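Local coordinates for probable diphthine synthase (Aeropyrum pernix, PDB 1WDE), which probably catalyses the S-adenosyl-L-methionine-dependent trimethylation of a modified histidine in elongation factor 2, the step of diphthamide biosynthesis that yields diphthine, at residues 209-215 with 227-233; 180-184 with 240-245; 8-14 with 112-118; 144-148 with 173-177; 157-161 with 290-294. All coordinates share one frame; numbering follows the deposited sequence.

Contact 1. Residues 209-215 with 227-233; sequences ARLPSVL and LYWSSLE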
# COMPACT_ATOMS: atom_id res chain seq x y z
N ALA A 209 13.21 -10.84 -11.45
CA ALA A 209 13.55 -11.94 -10.54
C ALA A 209 14.92 -11.76 -9.93
O ALA A 209 15.17 -12.14 -8.77
CB ALA A 209 13.48 -13.27 -11.30
N ARG A 210 15.81 -11.15 -10.69
CA ARG A 210 17.19 -10.89 -10.27
C ARG A 210 17.42 -9.67 -9.36
O ARG A 210 18.54 -9.45 -8.88
CB ARG A 210 18.07 -10.76 -11.50
CG ARG A 210 18.30 -12.07 -12.26
CD ARG A 210 19.66 -11.98 -12.94
NE ARG A 210 19.59 -11.29 -14.21
CZ ARG A 210 20.59 -10.63 -14.78
NH1 ARG A 210 21.78 -10.53 -14.19
NH2 ARG A 210 20.42 -10.11 -15.97
N LEU A 211 16.39 -8.87 -9.16
CA LEU A 211 16.53 -7.70 -8.29
C LEU A 211 16.35 -8.03 -6.82
O LEU A 211 15.52 -8.88 -6.48
CB LEU A 211 15.46 -6.66 -8.63
CG LEU A 211 15.53 -6.02 -10.01
CD1 LEU A 211 14.26 -5.23 -10.27
CD2 LEU A 211 16.78 -5.14 -10.05
N PRO A 212 17.10 -7.36 -5.93
CA PRO A 212 16.99 -7.59 -4.49
C PRO A 212 15.69 -6.88 -4.11
O PRO A 212 15.13 -6.11 -4.91
CB PRO A 212 18.22 -6.89 -3.92
CG PRO A 212 18.38 -5.71 -4.85
CD PRO A 212 18.17 -6.38 -6.22
N SER A 213 15.20 -7.13 -2.91
CA SER A 213 13.97 -6.49 -2.47
C SER A 213 13.91 -6.54 -0.96
O SER A 213 14.66 -7.29 -0.33
CB SER A 213 12.75 -7.18 -3.08
OG SER A 213 12.64 -8.53 -2.63
N VAL A 214 13.03 -5.73 -0.38
CA VAL A 214 12.90 -5.69 1.06
C VAL A 214 11.44 -6.01 1.37
O VAL A 214 10.54 -5.47 0.74
CB VAL A 214 13.26 -4.27 1.61
CG1 VAL A 214 13.49 -4.33 3.12
CG2 VAL A 214 14.51 -3.74 0.89
N LEU A 215 11.24 -6.91 2.32
CA LEU A 215 9.90 -7.32 2.73
C LEU A 215 9.71 -6.65 4.09
O LEU A 215 10.50 -6.85 5.00
CB LEU A 215 9.85 -8.86 2.87
CG LEU A 215 8.46 -9.41 3.28
CD1 LEU A 215 7.48 -9.26 2.12
CD2 LEU A 215 8.60 -10.89 3.65
N LEU A 227 13.02 -7.28 6.36
CA LEU A 227 13.77 -8.43 5.88
C LEU A 227 14.33 -8.22 4.48
O LEU A 227 13.59 -7.99 3.52
CB LEU A 227 12.88 -9.67 5.88
CG LEU A 227 12.28 -10.16 7.20
CD1 LEU A 227 13.36 -10.13 8.29
CD2 LEU A 227 11.10 -9.30 7.61
N TYR A 228 15.64 -8.32 4.37
CA TYR A 228 16.30 -8.16 3.09
C TYR A 228 16.29 -9.48 2.33
O TYR A 228 16.64 -10.53 2.88
CB TYR A 228 17.75 -7.73 3.31
CG TYR A 228 18.51 -7.57 2.01
CD1 TYR A 228 18.38 -6.43 1.25
CD2 TYR A 228 19.37 -8.58 1.56
CE1 TYR A 228 19.08 -6.26 0.06
CE2 TYR A 228 20.08 -8.43 0.36
CZ TYR A 228 19.93 -7.26 -0.38
OH TYR A 228 20.64 -7.06 -1.54
N TRP A 229 15.86 -9.42 1.07
CA TRP A 229 15.84 -10.60 0.21
C TRP A 229 16.78 -10.34 -0.96
O TRP A 229 16.54 -9.44 -1.79
CB TRP A 229 14.41 -10.90 -0.28
CG TRP A 229 13.58 -11.50 0.82
CD1 TRP A 229 12.93 -10.84 1.82
CD2 TRP A 229 13.45 -12.90 1.11
NE1 TRP A 229 12.41 -11.74 2.73
CE2 TRP A 229 12.70 -13.01 2.31
CE3 TRP A 229 13.88 -14.08 0.47
CZ2 TRP A 229 12.39 -14.24 2.89
CZ3 TRP A 229 13.56 -15.31 1.05
CH2 TRP A 229 12.82 -15.37 2.25
N SER A 230 17.85 -11.13 -1.05
CA SER A 230 18.86 -10.96 -2.09
C SER A 230 18.32 -10.95 -3.51
O SER A 230 18.95 -10.38 -4.39
CB SER A 230 19.97 -12.03 -1.93
OG SER A 230 19.46 -13.34 -2.14
N SER A 231 17.15 -11.55 -3.74
CA SER A 231 16.54 -11.56 -5.08
C SER A 231 15.04 -11.83 -4.94
O SER A 231 14.61 -12.51 -4.00
CB SER A 231 17.17 -12.67 -5.95
OG SER A 231 16.74 -13.96 -5.51
N LEU A 232 14.24 -11.33 -5.87
CA LEU A 232 12.80 -11.55 -5.82
C LEU A 232 12.56 -13.03 -6.16
O LEU A 232 11.54 -13.61 -5.79
CB LEU A 232 12.06 -10.64 -6.83
CG LEU A 232 11.80 -9.19 -6.39
CD1 LEU A 232 11.17 -8.40 -7.54
CD2 LEU A 232 10.88 -9.18 -5.16
N GLU A 233 13.49 -13.63 -6.89
CA GLU A 233 13.39 -15.05 -7.25
C GLU A 233 13.32 -15.85 -5.94
O GLU A 233 12.47 -16.72 -5.77
CB GLU A 233 14.62 -15.45 -8.06
CG GLU A 233 14.63 -16.88 -8.56
CD GLU A 233 13.47 -17.19 -9.47
OE1 GLU A 233 12.61 -18.00 -9.07
OE2 GLU A 233 13.40 -16.61 -10.57
O HOH W 1 19.88 -10.07 -6.86
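S213 and W229 face each other as a hydrogen-bonded pair, each backbone N donating a hydrogen bond to the other's carbonyl: S213 N to W229 O at 2.9 Å and W229 N to S213 O at 2.8 Å. L215 and L227 repeat the exchange, with L215 N reaching L227 O almost straight (175° at the hydrogen), so the antiparallel hairpin of strands 213-217 and 225-229 is fully laced here. Beyond the strands the bonding passes to the first turn of helix 232-236. E233 N donates to A209 O at 2.9 Å, on a lone pair in the carbonyl plane, while L232 N makes a weak, bent bond to L211 O. S231, the N-cap, turns its OG to R234 N, and a water donates to S230 O. Y228 OH has its partner in E272 O and lies 3.4 Å from P212 CB.

Two buried polar atoms lack any partner in the model. S213 OG meets the methyl CD2 of L232, and W229 NE1 lies beside L215, whose CB is 3.8 Å from W229 CD1. The backbone therefore carries nearly all the polar pairing, whereas L232 against S213 and L215 beside W229 add chiefly apolar packing.

Contact 2. Residues 180-184 with 240-245; sequences VQLSP and VEGGVY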
# COMPACT_ATOMS: atom_id res chain seq x y z
N VAL A 180 -7.84 -11.55 3.90
CA VAL A 180 -6.58 -12.25 4.04
C VAL A 180 -5.59 -11.74 2.99
O VAL A 180 -5.88 -11.74 1.80
CB VAL A 180 -6.79 -13.77 3.87
CG1 VAL A 180 -5.44 -14.49 3.80
CG2 VAL A 180 -7.62 -14.29 5.04
N GLN A 181 -4.41 -11.30 3.43
CA GLN A 181 -3.45 -10.79 2.47
C GLN A 181 -2.76 -11.87 1.66
O GLN A 181 -2.47 -12.96 2.15
CB GLN A 181 -2.39 -9.94 3.16
CG GLN A 181 -1.46 -9.21 2.16
CD GLN A 181 -0.47 -8.30 2.85
OE1 GLN A 181 -0.47 -7.08 2.66
NE2 GLN A 181 0.39 -8.90 3.67
N LEU A 182 -2.56 -11.56 0.39
CA LEU A 182 -1.87 -12.44 -0.54
C LEU A 182 -0.48 -12.64 0.07
O LEU A 182 0.09 -11.69 0.62
CB LEU A 182 -1.74 -11.73 -1.89
CG LEU A 182 -1.72 -12.47 -3.22
CD1 LEU A 182 -0.77 -11.72 -4.11
CD2 LEU A 182 -1.29 -13.92 -3.09
N SER A 183 0.08 -13.84 -0.01
CA SER A 183 1.40 -14.08 0.55
C SER A 183 2.46 -13.48 -0.36
O SER A 183 2.25 -13.39 -1.57
CB SER A 183 1.69 -15.58 0.70
OG SER A 183 1.77 -16.20 -0.57
N PRO A 184 3.61 -13.08 0.20
CA PRO A 184 4.71 -12.50 -0.59
C PRO A 184 5.12 -13.44 -1.71
O PRO A 184 5.26 -13.03 -2.87
CB PRO A 184 5.81 -12.29 0.44
CG PRO A 184 5.03 -11.95 1.68
CD PRO A 184 3.91 -12.98 1.64
N VAL A 240 7.16 -17.34 3.90
CA VAL A 240 7.54 -16.55 5.07
C VAL A 240 6.47 -16.52 6.15
O VAL A 240 5.34 -16.94 5.92
CB VAL A 240 7.88 -15.08 4.67
CG1 VAL A 240 8.85 -15.06 3.51
CG2 VAL A 240 6.61 -14.34 4.32
N GLU A 241 6.84 -16.05 7.34
CA GLU A 241 5.87 -15.95 8.42
C GLU A 241 4.69 -15.11 7.96
O GLU A 241 4.84 -14.18 7.15
CB GLU A 241 6.46 -15.27 9.65
CG GLU A 241 7.26 -16.18 10.54
CD GLU A 241 8.72 -16.19 10.20
OE1 GLU A 241 9.46 -16.99 10.82
OE2 GLU A 241 9.13 -15.39 9.33
N GLY A 242 3.51 -15.44 8.45
CA GLY A 242 2.33 -14.67 8.07
C GLY A 242 2.52 -13.25 8.57
O GLY A 242 3.23 -13.01 9.55
N GLY A 243 1.91 -12.29 7.89
CA GLY A 243 2.04 -10.90 8.31
C GLY A 243 1.39 -10.00 7.29
O GLY A 243 0.98 -10.46 6.23
N VAL A 244 1.26 -8.72 7.62
CA VAL A 244 0.68 -7.74 6.70
C VAL A 244 1.91 -7.02 6.18
O VAL A 244 2.49 -6.17 6.85
CB VAL A 244 -0.23 -6.77 7.45
CG1 VAL A 244 -0.99 -5.89 6.46
CG2 VAL A 244 -1.20 -7.55 8.33
N TYR A 245 2.34 -7.40 4.98
CA TYR A 245 3.55 -6.84 4.39
C TYR A 245 3.33 -5.94 3.19
O TYR A 245 2.27 -5.94 2.57
CB TYR A 245 4.47 -7.95 3.86
CG TYR A 245 4.89 -9.01 4.84
CD1 TYR A 245 4.24 -10.25 4.90
CD2 TYR A 245 5.97 -8.79 5.69
CE1 TYR A 245 4.66 -11.25 5.78
CE2 TYR A 245 6.41 -9.78 6.56
CZ TYR A 245 5.76 -11.01 6.60
OH TYR A 245 6.27 -11.98 7.43
O HOH W 2 1.17 -11.54 3.11
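P184 sets its CG against the ring of Y245, 3.7 Å from CD1, the two side chains crossing at about a right angle. The same CG also meets V240 CG2 at 3.9 Å, so the proline is lodged between the two ends of segment 240-245. L215 of strand 213-217 touches all three residues. Y245 OH donates to E241 O at 2.6 Å, from above the carbonyl plane, and also bonds R225 NH1.

Both segments are connecting loops of the mixed-sheet domain of this tetrapyrrole-methylase-family enzyme: 180-184 leads into helix 184-202, with S183 as its N-cap holding Q186 N, and 240-245 leads into strand 246-249. Q181 reaches from one loop to the other. With CG anti to the backbone nitrogen (chi1 -172°) and the chain extended beyond it, the amide arrives beside the backbone of G243, V244 and Y245. An alanine here is likely to leave that stretch of backbone without its amide neighbour and to open a gap beside L173, a residue probably involved in binding S-adenosyl-L-methionine. A water donates to L182 O at 2.7 Å and, weakly, to G243 O, bridging the loops.

Contact 3. Residues 8-14 with 112-118; sequences VTLLLVG and VAVRYIP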
# COMPACT_ATOMS: atom_id res chain seq x y z
N VAL A 8 -24.78 19.01 6.36
CA VAL A 8 -24.08 17.78 5.98
C VAL A 8 -22.57 17.96 5.84
O VAL A 8 -22.09 18.69 4.97
CB VAL A 8 -24.62 17.21 4.65
CG1 VAL A 8 -24.17 15.77 4.50
CG2 VAL A 8 -26.14 17.31 4.60
N THR A 9 -21.83 17.28 6.72
CA THR A 9 -20.37 17.33 6.70
C THR A 9 -19.78 15.92 6.74
O THR A 9 -20.18 15.09 7.57
CB THR A 9 -19.82 18.15 7.88
OG1 THR A 9 -20.28 19.50 7.76
CG2 THR A 9 -18.31 18.14 7.87
N LEU A 10 -18.84 15.65 5.85
CA LEU A 10 -18.21 14.34 5.77
C LEU A 10 -16.80 14.38 6.34
O LEU A 10 -16.00 15.26 6.00
CB LEU A 10 -18.18 13.86 4.32
CG LEU A 10 -17.37 12.59 4.02
CD1 LEU A 10 -17.99 11.40 4.70
CD2 LEU A 10 -17.31 12.39 2.52
N LEU A 11 -16.49 13.43 7.21
CA LEU A 11 -15.17 13.35 7.80
C LEU A 11 -14.51 12.06 7.33
O LEU A 11 -14.98 10.97 7.66
CB LEU A 11 -15.26 13.33 9.33
CG LEU A 11 -16.04 14.46 10.01
CD1 LEU A 11 -15.88 14.35 11.54
CD2 LEU A 11 -15.53 15.80 9.51
N LEU A 12 -13.44 12.19 6.54
CA LEU A 12 -12.69 11.02 6.06
C LEU A 12 -11.53 10.92 7.03
O LEU A 12 -10.57 11.66 6.93
CB LEU A 12 -12.17 11.22 4.64
CG LEU A 12 -13.17 11.02 3.50
CD1 LEU A 12 -12.40 10.91 2.19
CD2 LEU A 12 -13.97 9.75 3.72
N VAL A 13 -11.64 9.98 7.97
CA VAL A 13 -10.66 9.83 9.03
C VAL A 13 -9.70 8.64 8.97
O VAL A 13 -10.13 7.48 8.91
CB VAL A 13 -11.41 9.77 10.38
CG1 VAL A 13 -10.44 9.92 11.54
CG2 VAL A 13 -12.49 10.86 10.42
N GLY A 14 -8.40 8.92 9.00
CA GLY A 14 -7.41 7.85 9.01
C GLY A 14 -7.23 7.46 10.48
O GLY A 14 -6.99 8.31 11.34
N VAL A 112 -21.76 19.03 0.11
CA VAL A 112 -21.23 18.66 1.43
C VAL A 112 -19.80 19.13 1.72
O VAL A 112 -18.92 19.06 0.85
CB VAL A 112 -21.26 17.12 1.62
CG1 VAL A 112 -20.77 16.75 3.01
CG2 VAL A 112 -22.67 16.60 1.39
N ALA A 113 -19.56 19.61 2.93
CA ALA A 113 -18.23 20.06 3.32
C ALA A 113 -17.42 18.81 3.65
O ALA A 113 -17.91 17.91 4.33
CB ALA A 113 -18.31 20.97 4.54
N VAL A 114 -16.18 18.73 3.16
CA VAL A 114 -15.35 17.55 3.42
C VAL A 114 -14.08 17.86 4.18
O VAL A 114 -13.32 18.76 3.82
CB VAL A 114 -14.97 16.85 2.10
CG1 VAL A 114 -14.02 15.69 2.40
CG2 VAL A 114 -16.23 16.35 1.39
N ARG A 115 -13.85 17.12 5.26
CA ARG A 115 -12.64 17.30 6.07
C ARG A 115 -11.83 16.01 5.98
O ARG A 115 -12.36 14.91 6.21
CB ARG A 115 -13.00 17.57 7.53
CG ARG A 115 -13.99 18.69 7.74
CD ARG A 115 -13.33 20.03 7.53
NE ARG A 115 -12.65 20.51 8.72
CZ ARG A 115 -11.88 21.59 8.75
NH1 ARG A 115 -11.29 21.98 9.87
NH2 ARG A 115 -11.68 22.27 7.63
N TYR A 116 -10.56 16.13 5.64
CA TYR A 116 -9.69 14.97 5.54
C TYR A 116 -8.83 14.96 6.79
O TYR A 116 -7.99 15.85 6.99
CB TYR A 116 -8.83 15.06 4.26
CG TYR A 116 -7.52 14.29 4.30
CD1 TYR A 116 -7.44 13.02 4.87
CD2 TYR A 116 -6.37 14.82 3.75
CE1 TYR A 116 -6.24 12.31 4.90
CE2 TYR A 116 -5.16 14.12 3.76
CZ TYR A 116 -5.11 12.88 4.35
OH TYR A 116 -3.90 12.21 4.40
N ILE A 117 -9.05 13.98 7.67
CA ILE A 117 -8.26 13.89 8.89
C ILE A 117 -7.21 12.80 8.63
O ILE A 117 -7.54 11.64 8.50
CB ILE A 117 -9.12 13.48 10.11
CG1 ILE A 117 -10.29 14.46 10.27
CG2 ILE A 117 -8.24 13.50 11.39
CD1 ILE A 117 -9.86 15.92 10.33
N PRO A 118 -5.93 13.19 8.54
CA PRO A 118 -4.91 12.15 8.26
C PRO A 118 -4.61 11.13 9.36
O PRO A 118 -4.81 11.38 10.55
CB PRO A 118 -3.67 12.95 7.86
CG PRO A 118 -3.89 14.33 8.39
CD PRO A 118 -5.38 14.55 8.38
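L10 and L12 each engage strand 113-117 through both backbone polar groups, as in a regular parallel ladder. L10 N donates to A113 O and L10 O accepts from R115 N, both at 2.9 Å; L12 N donates to R115 O and L12 O accepts from I117 N, again at 2.9 Å. G14 N to I117 O continues the series. I117 N approaches L12 O tilted 27° from the carbonyl plane. At the start the ladder slackens, A113 N reaching V8 O only weakly at 3.4 Å.

Apolar contacts run beside the ladder. The V8 and V112 side chains cross, V8 CG1 lying 3.6 Å from V112 CG2, and L10 CB meets V112 CG1. L11 and R115 lie side by side: CG of the leucine stands anti to its carbonyl carbon (chi1 -54°), which brings L11 CD2 to 3.7 Å from R115 CB. V13 and I117 likewise lie side by side, V13 CG1 meeting I117 CB.

The polar end of Y116 bonds D93, a probable S-adenosyl-L-methionine-binding residue. Strand 9-14 is hydrogen-bonded on its other edge to strand 85-90, leaving 113-117 outermost in this parallel sheet; helix 100-109 packs on the L10 and V114 face, and helix 24-32 on that of L11, V13 and I117.

Contact 4. Residues 144-148 with 173-177; sequences PGPWR and LDVDE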
# COMPACT_ATOMS: atom_id res chain seq x y z
N PRO A 144 -1.59 -8.28 -7.72
CA PRO A 144 -2.88 -8.98 -7.67
C PRO A 144 -2.80 -10.43 -7.26
O PRO A 144 -1.81 -11.13 -7.53
CB PRO A 144 -3.40 -8.82 -9.10
CG PRO A 144 -2.12 -8.91 -9.92
CD PRO A 144 -1.16 -8.05 -9.12
N GLY A 145 -3.85 -10.90 -6.59
CA GLY A 145 -3.89 -12.30 -6.20
C GLY A 145 -4.37 -13.09 -7.41
O GLY A 145 -4.85 -12.51 -8.38
N PRO A 146 -4.25 -14.43 -7.38
CA PRO A 146 -4.71 -15.23 -8.52
C PRO A 146 -6.22 -15.21 -8.73
O PRO A 146 -6.70 -15.65 -9.77
CB PRO A 146 -4.18 -16.63 -8.19
CG PRO A 146 -4.22 -16.65 -6.69
CD PRO A 146 -3.65 -15.28 -6.35
N TRP A 147 -6.96 -14.70 -7.76
CA TRP A 147 -8.41 -14.65 -7.88
C TRP A 147 -8.90 -13.50 -8.77
O TRP A 147 -10.10 -13.35 -8.99
CB TRP A 147 -9.06 -14.54 -6.50
CG TRP A 147 -8.65 -13.34 -5.72
CD1 TRP A 147 -9.18 -12.09 -5.79
CD2 TRP A 147 -7.61 -13.28 -4.73
NE1 TRP A 147 -8.53 -11.24 -4.90
CE2 TRP A 147 -7.56 -11.95 -4.25
CE3 TRP A 147 -6.71 -14.22 -4.21
CZ2 TRP A 147 -6.66 -11.55 -3.26
CZ3 TRP A 147 -5.81 -13.82 -3.23
CH2 TRP A 147 -5.79 -12.49 -2.77
N ARG A 148 -7.96 -12.70 -9.27
CA ARG A 148 -8.33 -11.59 -10.13
C ARG A 148 -8.29 -12.07 -11.58
O ARG A 148 -8.84 -11.42 -12.48
CB ARG A 148 -7.37 -10.42 -9.92
CG ARG A 148 -7.04 -10.18 -8.47
CD ARG A 148 -7.27 -8.74 -8.05
NE ARG A 148 -8.68 -8.42 -7.92
CZ ARG A 148 -9.24 -7.85 -6.86
NH1 ARG A 148 -8.51 -7.53 -5.79
NH2 ARG A 148 -10.54 -7.60 -6.85
N LEU A 173 0.53 -5.77 -1.56
CA LEU A 173 -0.00 -7.11 -1.80
C LEU A 173 -1.54 -7.08 -1.70
O LEU A 173 -2.11 -6.50 -0.78
CB LEU A 173 0.56 -8.09 -0.76
CG LEU A 173 2.08 -8.32 -0.77
CD1 LEU A 173 2.52 -8.98 0.51
CD2 LEU A 173 2.44 -9.18 -1.97
N ASP A 174 -2.18 -7.70 -2.68
CA ASP A 174 -3.63 -7.82 -2.76
C ASP A 174 -4.21 -8.45 -1.47
O ASP A 174 -3.48 -9.03 -0.66
CB ASP A 174 -3.96 -8.68 -3.97
CG ASP A 174 -5.33 -8.40 -4.55
OD1 ASP A 174 -5.66 -9.06 -5.56
OD2 ASP A 174 -6.06 -7.54 -4.02
N VAL A 175 -5.52 -8.31 -1.29
CA VAL A 175 -6.23 -8.87 -0.13
C VAL A 175 -7.53 -9.47 -0.66
O VAL A 175 -8.22 -8.84 -1.45
CB VAL A 175 -6.57 -7.76 0.91
CG1 VAL A 175 -5.33 -7.32 1.64
CG2 VAL A 175 -7.17 -6.55 0.20
N ASP A 176 -7.88 -10.69 -0.25
CA ASP A 176 -9.10 -11.30 -0.77
C ASP A 176 -10.34 -10.97 0.04
O ASP A 176 -10.32 -10.07 0.88
CB ASP A 176 -8.95 -12.83 -0.88
CG ASP A 176 -8.79 -13.50 0.48
OD1 ASP A 176 -9.28 -12.95 1.49
OD2 ASP A 176 -8.18 -14.59 0.52
N GLU A 177 -11.42 -11.70 -0.24
CA GLU A 177 -12.70 -11.52 0.44
C GLU A 177 -12.56 -11.52 1.97
O GLU A 177 -12.92 -10.56 2.65
CB GLU A 177 -13.66 -12.67 0.08
CG GLU A 177 -13.66 -13.09 -1.38
CD GLU A 177 -14.44 -14.38 -1.59
OE1 GLU A 177 -15.63 -14.43 -1.21
OE2 GLU A 177 -13.86 -15.34 -2.14
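D174 turns its carboxylate to 144-148, where OD1 accepts a hydrogen bond from G145 N at 2.8 Å on the anti lone pair. The side chains of R148 and D174 approach from opposite directions in a salt bridge. R148 NH1 lies 3.0 Å from D174 OD2 and slightly farther from OD1, both bonds weak; the guanidinium, edge on to OD2, is turned 21° from the carboxylate plane. V175 N donates to D174 OD2 at 2.9 Å from above the carboxylate plane. The two backbone N-H groups probably hold the carboxylate in place, R148 being a weaker charged partner.

W147 lies beside R148, its NE1 over one face of the guanidinium. D176 CB lies over one face of the six-membered indole ring, 3.6 Å from the centroid in a CH-pi contact, while G145 CA covers the opposite face. With CG between the backbone nitrogen and carbonyl carbon (chi1 59°), the indole folds back over that glycine. Further out, R148 N bonds G145 O at 3.2 Å, closing the turn, and D176 OD1 holds V180 N.

The contact joins the loops that follow parallel strands 137-143 and 168-173, where D174 bonds through its backbone to L143 and to L182, ahead of helix 184-202.

Contact 5. Residues 157-161 with 290-294; sequences RRIYL and YMEPV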
# COMPACT_ATOMS: atom_id res chain seq x y z
N ARG A 157 5.72 -3.39 -16.01
CA ARG A 157 6.22 -2.19 -16.68
C ARG A 157 6.36 -0.98 -15.75
O ARG A 157 7.34 -0.26 -15.84
CB ARG A 157 5.31 -1.82 -17.86
CG ARG A 157 5.66 -0.47 -18.50
CD ARG A 157 4.99 -0.35 -19.86
NE ARG A 157 5.22 0.94 -20.51
CZ ARG A 157 4.48 2.02 -20.29
NH1 ARG A 157 3.47 1.99 -19.43
NH2 ARG A 157 4.74 3.14 -20.96
N ARG A 158 5.40 -0.74 -14.86
CA ARG A 158 5.52 0.43 -13.99
C ARG A 158 6.75 0.28 -13.09
O ARG A 158 7.40 1.26 -12.71
CB ARG A 158 4.25 0.64 -13.17
CG ARG A 158 3.04 1.07 -14.00
CD ARG A 158 1.98 1.76 -13.12
NE ARG A 158 2.51 2.97 -12.48
CZ ARG A 158 2.20 3.36 -11.24
NH1 ARG A 158 1.36 2.66 -10.50
NH2 ARG A 158 2.77 4.45 -10.72
N ILE A 159 7.10 -0.96 -12.76
CA ILE A 159 8.27 -1.16 -11.93
C ILE A 159 9.50 -0.77 -12.74
O ILE A 159 10.38 -0.08 -12.24
CB ILE A 159 8.39 -2.62 -11.46
CG1 ILE A 159 7.20 -2.96 -10.55
CG2 ILE A 159 9.72 -2.81 -10.72
CD1 ILE A 159 7.16 -4.44 -10.10
N TYR A 160 9.57 -1.20 -14.01
CA TYR A 160 10.72 -0.81 -14.82
C TYR A 160 10.77 0.73 -15.01
O TYR A 160 11.83 1.32 -15.10
CB TYR A 160 10.69 -1.49 -16.20
CG TYR A 160 11.02 -2.97 -16.16
CD1 TYR A 160 10.03 -3.93 -16.32
CD2 TYR A 160 12.35 -3.40 -16.01
CE1 TYR A 160 10.34 -5.30 -16.34
CE2 TYR A 160 12.67 -4.76 -16.03
CZ TYR A 160 11.66 -5.70 -16.19
OH TYR A 160 11.97 -7.04 -16.24
N LEU A 161 9.61 1.37 -15.08
CA LEU A 161 9.57 2.83 -15.26
C LEU A 161 10.21 3.53 -14.05
O LEU A 161 10.92 4.53 -14.19
CB LEU A 161 8.12 3.30 -15.47
CG LEU A 161 7.60 2.95 -16.88
CD1 LEU A 161 6.16 3.41 -17.06
CD2 LEU A 161 8.50 3.63 -17.92
N TYR A 290 11.18 0.03 -22.35
CA TYR A 290 10.07 0.11 -21.42
C TYR A 290 8.98 1.14 -21.65
O TYR A 290 8.18 1.40 -20.76
CB TYR A 290 10.63 0.21 -20.00
CG TYR A 290 11.65 -0.87 -19.69
CD1 TYR A 290 11.31 -2.23 -19.74
CD2 TYR A 290 12.96 -0.54 -19.34
CE1 TYR A 290 12.25 -3.22 -19.46
CE2 TYR A 290 13.90 -1.52 -19.04
CZ TYR A 290 13.54 -2.86 -19.11
OH TYR A 290 14.45 -3.83 -18.78
N MSE A 291 8.92 1.71 -22.85
CA MSE A 291 7.86 2.67 -23.18
C MSE A 291 7.19 2.15 -24.46
O MSE A 291 7.86 1.95 -25.47
CB MSE A 291 8.46 4.07 -23.41
CG MSE A 291 9.15 4.70 -22.18
SE MSE A 291 9.85 6.53 -22.40
CE MSE A 291 8.39 7.53 -21.61
N GLU A 292 5.88 1.88 -24.41
CA GLU A 292 5.19 1.41 -25.61
C GLU A 292 3.83 2.07 -25.85
O GLU A 292 3.63 2.69 -26.90
CB GLU A 292 5.01 -0.10 -25.60
CG GLU A 292 6.20 -0.85 -25.08
CD GLU A 292 6.21 -0.90 -23.57
OE1 GLU A 292 5.31 -0.27 -22.96
OE2 GLU A 292 7.11 -1.56 -22.99
N PRO A 293 2.88 1.96 -24.89
CA PRO A 293 2.84 1.30 -23.58
C PRO A 293 2.26 -0.11 -23.65
O PRO A 293 2.18 -0.70 -24.72
CB PRO A 293 1.93 2.21 -22.75
CG PRO A 293 1.87 3.50 -23.52
CD PRO A 293 1.85 3.01 -24.94
N VAL A 294 1.86 -0.64 -22.51
CA VAL A 294 1.29 -1.99 -22.44
C VAL A 294 -0.01 -1.98 -21.63
O VAL A 294 -0.12 -2.74 -20.65
CB VAL A 294 2.27 -2.98 -21.77
CG1 VAL A 294 1.74 -4.40 -21.88
CG2 VAL A 294 3.64 -2.88 -22.43
OXT VAL A 294 -0.92 -1.19 -22.00
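Y160 and Y290 form an offset stack, planes 9° apart and centroids 4.2 Å, fastening the C-terminal tail to helix 153-165. CD2 of Y160 lies over one face of the Y290 ring, 3.4 Å from Y290 CZ, and Y160 CB sits above the same ring in a CH-pi contact. The Y160 hydroxyl is held by D195 and L207 N. A serine in place of Y290 would probably leave one face of Y160 without its aromatic cover and weaken the hold on the tail, itself close to the disulfide C164-C285.

One turn earlier, R157 reaches out with CG anti to the backbone nitrogen (chi1 172°) and the chain extended as far as NE, past the oppositely running side chain of E292. NE forms a salt bridge with E292 OE1 at 2.7 Å and a weak bond to Y290 O. The second carboxylate oxygen of E292 bonds Y198. The guanidinium is sandwiched, L161 CD1 over one face and, on the other, P293 CB at 3.5 Å from R157 CZ.

In the fold
From the N terminus, contact 3 comes first: strand 9-14 meets 113-117 and closes the first loop, within the parallel-sheet domain. Contact 4 follows, joining the loops after strands 137-143 and 168-173. It crosses contact 5, which opens on helix 153-165 before contact 4 closes and ends only at the C terminus. Contacts 2 and 1 belong to the mixed-sheet domain: contact 2, within the span of contact 5, ties the loops leading to helix 184-202 and strand 246-249, and inside it lies contact 1, the hairpin. Contacts 1 and 2 pack through L215 and W229; L182 N probably bonds D174 O between contacts 2 and 4. Contact 3 stands about 39 Å from contact 1, centre to centre.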